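Acetyl-CoA acetyltransferase (Elizabethkingia anophelis NUHP1, PDB 6BN2) probably catalyses the reversible condensation of two acetyl-CoA molecules to acetoacetyl-CoA, as a thiolase. Local coordinates at residues A34-L46 with E69-L83. Numbering follows the deposited sequence. Where two conformers were deposited one is given.
Sequences ATQLGAVAIKGAL and EGQAPAKQAALGAGL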
loop_
_atom_site.group_PDB
_atom_site.type_symbol
_atom_site.label_atom_id
_atom_site.label_comp_id
_atom_site.label_asym_id
_atom_site.label_seq_id
_atom_site.Cartn_x
_atom_site.Cartn_y
_atom_site.Cartn_z
ATOM N N ALA A 34 -6.107 -11.588 -8.983
ATOM C CA ALA A 34 -6.499 -10.870 -7.778
ATOM C C ALA A 34 -7.291 -9.605 -8.099
ATOM O O ALA A 34 -8.283 -9.295 -7.426
ATOM C CB ALA A 34 -5.247 -10.503 -6.966
ATOM N N THR A 35 -6.846 -8.837 -9.101
ATOM C CA THR A 35 -7.526 -7.578 -9.410
ATOM C C THR A 35 -8.943 -7.812 -9.905
ATOM O O THR A 35 -9.825 -6.984 -9.653
ATOM C CB THR A 35 -6.732 -6.768 -10.443
ATOM O OG1 THR A 35 -6.489 -7.569 -11.607
ATOM C CG2 THR A 35 -5.382 -6.286 -9.851
ATOM N N GLN A 36 -9.177 -8.928 -10.610
ATOM C CA GLN A 36 -10.532 -9.234 -11.041
ATOM C C GLN A 36 -11.380 -9.719 -9.869
ATOM O O GLN A 36 -12.569 -9.399 -9.800
ATOM C CB GLN A 36 -10.495 -10.253 -12.179
ATOM C CG GLN A 36 -11.833 -10.862 -12.549
ATOM C CD GLN A 36 -12.873 -9.892 -13.084
ATOM O OE1 GLN A 36 -12.580 -8.753 -13.427
ATOM N NE2 GLN A 36 -14.117 -10.370 -13.183
ATOM N N LEU A 37 -10.792 -10.482 -8.935
ATOM C CA LEU A 37 -11.526 -10.811 -7.716
ATOM C C LEU A 37 -11.884 -9.540 -6.954
ATOM O O LEU A 37 -13.009 -9.404 -6.458
ATOM C CB LEU A 37 -10.711 -11.764 -6.833
ATOM C CG LEU A 37 -10.408 -13.121 -7.470
ATOM C CD1 LEU A 37 -9.448 -13.920 -6.580
ATOM C CD2 LEU A 37 -11.694 -13.916 -7.694
ATOM N N GLY A 38 -10.953 -8.578 -6.893
ATOM C CA GLY A 38 -11.280 -7.299 -6.277
ATOM C C GLY A 38 -12.415 -6.596 -7.001
ATOM O O GLY A 38 -13.303 -6.020 -6.367
ATOM N N ALA A 39 -12.395 -6.632 -8.339
ATOM C CA ALA A 39 -13.482 -6.041 -9.121
ATOM C C ALA A 39 -14.829 -6.672 -8.784
ATOM O O ALA A 39 -15.836 -5.963 -8.662
ATOM C CB ALA A 39 -13.196 -6.188 -10.614
ATOM N N VAL A 40 -14.869 -8.002 -8.648
ATOM C CA VAL A 40 -16.123 -8.681 -8.320
ATOM C C VAL A 40 -16.633 -8.223 -6.959
ATOM O O VAL A 40 -17.837 -7.966 -6.779
ATOM C CB VAL A 40 -15.930 -10.210 -8.360
ATOM C CG1 VAL A 40 -17.178 -10.912 -7.805
ATOM C CG2 VAL A 40 -15.648 -10.683 -9.801
ATOM N N ALA A 41 -15.726 -8.118 -5.977
ATOM C CA ALA A 41 -16.157 -7.728 -4.640
ATOM C C ALA A 41 -16.627 -6.279 -4.624
ATOM O O ALA A 41 -17.665 -5.963 -4.028
ATOM C CB ALA A 41 -15.024 -7.949 -3.627
ATOM N N ILE A 42 -15.883 -5.382 -5.280
ATOM C CA ILE A 42 -16.280 -3.977 -5.274
ATOM C C ILE A 42 -17.614 -3.803 -5.984
ATOM O O ILE A 42 -18.508 -3.105 -5.493
ATOM C CB ILE A 42 -15.189 -3.101 -5.916
ATOM C CG1 ILE A 42 -13.920 -3.110 -5.073
ATOM C CG2 ILE A 42 -15.707 -1.668 -6.069
ATOM C CD1 ILE A 42 -12.710 -2.469 -5.815
ATOM N N LYS A 43 -17.772 -4.425 -7.159
ATOM C CA LYS A 43 -19.044 -4.303 -7.860
ATOM C C LYS A 43 -20.171 -4.881 -7.019
ATOM O O LYS A 43 -21.260 -4.310 -6.952
ATOM C CB LYS A 43 -18.982 -5.003 -9.215
ATOM C CG LYS A 43 -20.302 -4.904 -9.983
ATOM C CD LYS A 43 -20.121 -5.234 -11.448
ATOM C CE LYS A 43 -21.403 -4.922 -12.226
ATOM N NZ LYS A 43 -22.521 -5.762 -11.738
ATOM N N GLY A 44 -19.899 -5.985 -6.319
ATOM C CA GLY A 44 -20.916 -6.565 -5.453
ATOM C C GLY A 44 -21.340 -5.624 -4.346
ATOM O O GLY A 44 -22.530 -5.526 -4.026
ATOM N N ALA A 45 -20.377 -4.904 -3.765
ATOM C CA ALA A 45 -20.697 -3.969 -2.691
ATOM C C ALA A 45 -21.540 -2.809 -3.210
ATOM O O ALA A 45 -22.487 -2.379 -2.540
ATOM C CB ALA A 45 -19.412 -3.457 -2.039
ATOM N N LEU A 46 -21.224 -2.305 -4.407
ATOM C CA LEU A 46 -22.053 -1.250 -4.994
ATOM C C LEU A 46 -23.449 -1.762 -5.322
ATOM O O LEU A 46 -24.451 -1.075 -5.078
ATOM C CB LEU A 46 -21.402 -0.705 -6.263
ATOM C CG LEU A 46 -20.020 -0.080 -6.084
ATOM C CD1 LEU A 46 -19.447 0.301 -7.459
ATOM C CD2 LEU A 46 -20.109 1.116 -5.168
ATOM N N GLU A 69 0.901 -8.454 -11.038
ATOM C CA GLU A 69 -0.491 -8.060 -11.222
ATOM C C GLU A 69 -0.644 -6.923 -12.216
ATOM O O GLU A 69 -1.770 -6.616 -12.618
ATOM C CB GLU A 69 -1.104 -7.635 -9.890
ATOM C CG GLU A 69 -1.125 -8.752 -8.869
ATOM C CD GLU A 69 -1.758 -8.289 -7.576
ATOM O OE1 GLU A 69 -2.213 -9.159 -6.806
ATOM O OE2 GLU A 69 -1.778 -7.043 -7.335
ATOM N N GLY A 70 0.454 -6.304 -12.632
ATOM C CA GLY A 70 0.369 -5.170 -13.523
ATOM C C GLY A 70 0.295 -3.854 -12.768
ATOM O O GLY A 70 0.177 -3.793 -11.538
ATOM N N GLN A 71 0.365 -2.774 -13.546
ATOM C CA GLN A 71 0.415 -1.436 -12.974
ATOM C C GLN A 71 -0.870 -1.102 -12.219
ATOM O O GLN A 71 -1.971 -1.389 -12.687
ATOM C CB GLN A 71 0.634 -0.421 -14.096
ATOM C CG GLN A 71 1.034 0.952 -13.575
ATOM C CD GLN A 71 1.084 1.988 -14.682
ATOM O OE1 GLN A 71 0.086 2.281 -15.319
ATOM N NE2 GLN A 71 2.266 2.563 -14.900
ATOM N N ALA A 72 -0.716 -0.459 -11.052
ATOM C CA ALA A 72 -1.830 0.065 -10.258
ATOM C C ALA A 72 -2.900 -0.994 -10.010
ATOM O O ALA A 72 -4.026 -0.870 -10.501
ATOM C CB ALA A 72 -2.442 1.287 -10.952
ATOM N N PRO A 73 -2.581 -2.040 -9.252
ATOM C CA PRO A 73 -3.587 -3.087 -8.995
ATOM C C PRO A 73 -4.900 -2.548 -8.444
ATOM O O PRO A 73 -5.960 -3.068 -8.811
ATOM C CB PRO A 73 -2.891 -4.025 -7.995
ATOM C CG PRO A 73 -1.557 -3.435 -7.698
ATOM C CD PRO A 73 -1.268 -2.329 -8.656
ATOM N N ALA A 74 -4.879 -1.533 -7.570
ATOM C CA ALA A 74 -6.160 -1.054 -7.058
ATOM C C ALA A 74 -6.974 -0.351 -8.143
ATOM O O ALA A 74 -8.216 -0.402 -8.113
ATOM C CB ALA A 74 -5.947 -0.150 -5.838
ATOM N N LYS A 75 -6.314 0.291 -9.115
ATOM C CA LYS A 75 -7.058 0.865 -10.236
ATOM C C LYS A 75 -7.694 -0.228 -11.079
ATOM O O LYS A 75 -8.834 -0.091 -11.546
ATOM C CB LYS A 75 -6.131 1.700 -11.117
ATOM C CG LYS A 75 -6.844 2.375 -12.310
ATOM C CD LYS A 75 -7.773 3.490 -11.889
ATOM C CE LYS A 75 -6.991 4.598 -11.174
ATOM N NZ LYS A 75 -7.783 5.857 -11.029
ATOM N N GLN A 76 -6.941 -1.302 -11.341
ATOM C CA GLN A 76 -7.500 -2.394 -12.135
ATOM C C GLN A 76 -8.757 -2.956 -11.490
ATOM O O GLN A 76 -9.749 -3.242 -12.181
ATOM C CB GLN A 76 -6.462 -3.502 -12.306
ATOM C CG GLN A 76 -5.237 -3.093 -13.126
ATOM C CD GLN A 76 -4.292 -4.249 -13.235
ATOM O OE1 GLN A 76 -4.621 -5.270 -13.853
ATOM N NE2 GLN A 76 -3.115 -4.129 -12.600
ATOM N N ALA A 77 -8.738 -3.127 -10.169
ATOM C CA ALA A 77 -9.933 -3.611 -9.484
ATOM C C ALA A 77 -11.081 -2.612 -9.602
ATOM O O ALA A 77 -12.233 -2.998 -9.853
ATOM C CB ALA A 77 -9.613 -3.912 -8.012
ATOM N N ALA A 78 -10.802 -1.329 -9.372
ATOM C CA ALA A 78 -11.863 -0.322 -9.410
ATOM C C ALA A 78 -12.482 -0.212 -10.798
ATOM O O ALA A 78 -13.708 -0.198 -10.936
ATOM C CB ALA A 78 -11.317 1.043 -8.967
ATOM N N LEU A 79 -11.649 -0.081 -11.839
ATOM C CA LEU A 79 -12.192 0.042 -13.188
ATOM C C LEU A 79 -12.922 -1.234 -13.601
ATOM O O LEU A 79 -13.971 -1.175 -14.261
ATOM C CB LEU A 79 -11.080 0.380 -14.188
ATOM C CG LEU A 79 -10.417 1.736 -13.971
ATOM C CD1 LEU A 79 -9.318 1.954 -15.019
ATOM C CD2 LEU A 79 -11.446 2.875 -14.027
ATOM N N GLY A 80 -12.401 -2.398 -13.187
ATOM C CA GLY A 80 -13.077 -3.649 -13.501
ATOM C C GLY A 80 -14.443 -3.768 -12.849
ATOM O O GLY A 80 -15.333 -4.458 -13.374
ATOM N N ALA A 81 -14.630 -3.112 -11.701
ATOM C CA ALA A 81 -15.906 -3.094 -10.991
ATOM C C ALA A 81 -16.909 -2.123 -11.595
ATOM O O ALA A 81 -18.064 -2.094 -11.150
ATOM C CB ALA A 81 -15.680 -2.729 -9.519
ATOM N N GLY A 82 -16.497 -1.322 -12.572
ATOM C CA GLY A 82 -17.366 -0.335 -13.161
ATOM C C GLY A 82 -17.292 1.042 -12.544
ATOM O O GLY A 82 -18.130 1.892 -12.878
ATOM N N LEU A 83 -16.352 1.279 -11.628
ATOM C CA LEU A 83 -16.134 2.642 -11.162
ATOM C C LEU A 83 -15.544 3.467 -12.300
ATOM O O LEU A 83 -14.811 2.934 -13.141
ATOM C CB LEU A 83 -15.200 2.665 -9.957
ATOM C CG LEU A 83 -15.851 2.084 -8.687
ATOM C CD1 LEU A 83 -14.842 1.830 -7.586
ATOM C CD2 LEU A 83 -16.904 3.058 -8.181
HETATM O O HOH W 1 -3.987 -8.325 -12.528
HETATM O O HOH W 2 -13.983 -6.898 -14.969
#
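Two neighbouring helices of the N-terminal thiolase half, 34-46 and 73-80, pack through small residues, their axes 7.3 Å apart and crossing at -45°. A77 is the knob, its CB set among T35, G38, A39 and I42. So close an approach brings backbone to backbone: bent CA-H...O contacts run from A77 CA to T35 O (3.4 Å) and from A39 CA to A77 O. A39 CB rests on the G80 backbone, 3.5 Å from G80 C, while A81 CB presses against A39 O at 3.3 Å. At the start of the contact T35 turns its two branches to different tasks. Its chi1 of 55° puts OG1 between the backbone N and the carbonyl carbon, where it shares water 1 with E69 O, and sets CG2 beside the backbone N, against P73 O and the flank of Q76. The Q76 amide is tied to its own segment, NE2 giving a nearly straight bond to E69 O (2.8 Å) and a more bent one to Q71 O, which holds the turn before the helix. Farther along, I42 CG2 touches A81 CB (3.6 Å) and L83 CD1, and L46 CD1 meets L83 CD2 at 3.8 Å; I42 and L83 both rest on V59 of strand 59-62. G82, with positive phi, completes a Schellman motif after the last turn. The pair covers strands 59-62, 117-125 and 258-268, part of a helical layer of the alpha-beta-alpha-beta-alpha thiolase fold.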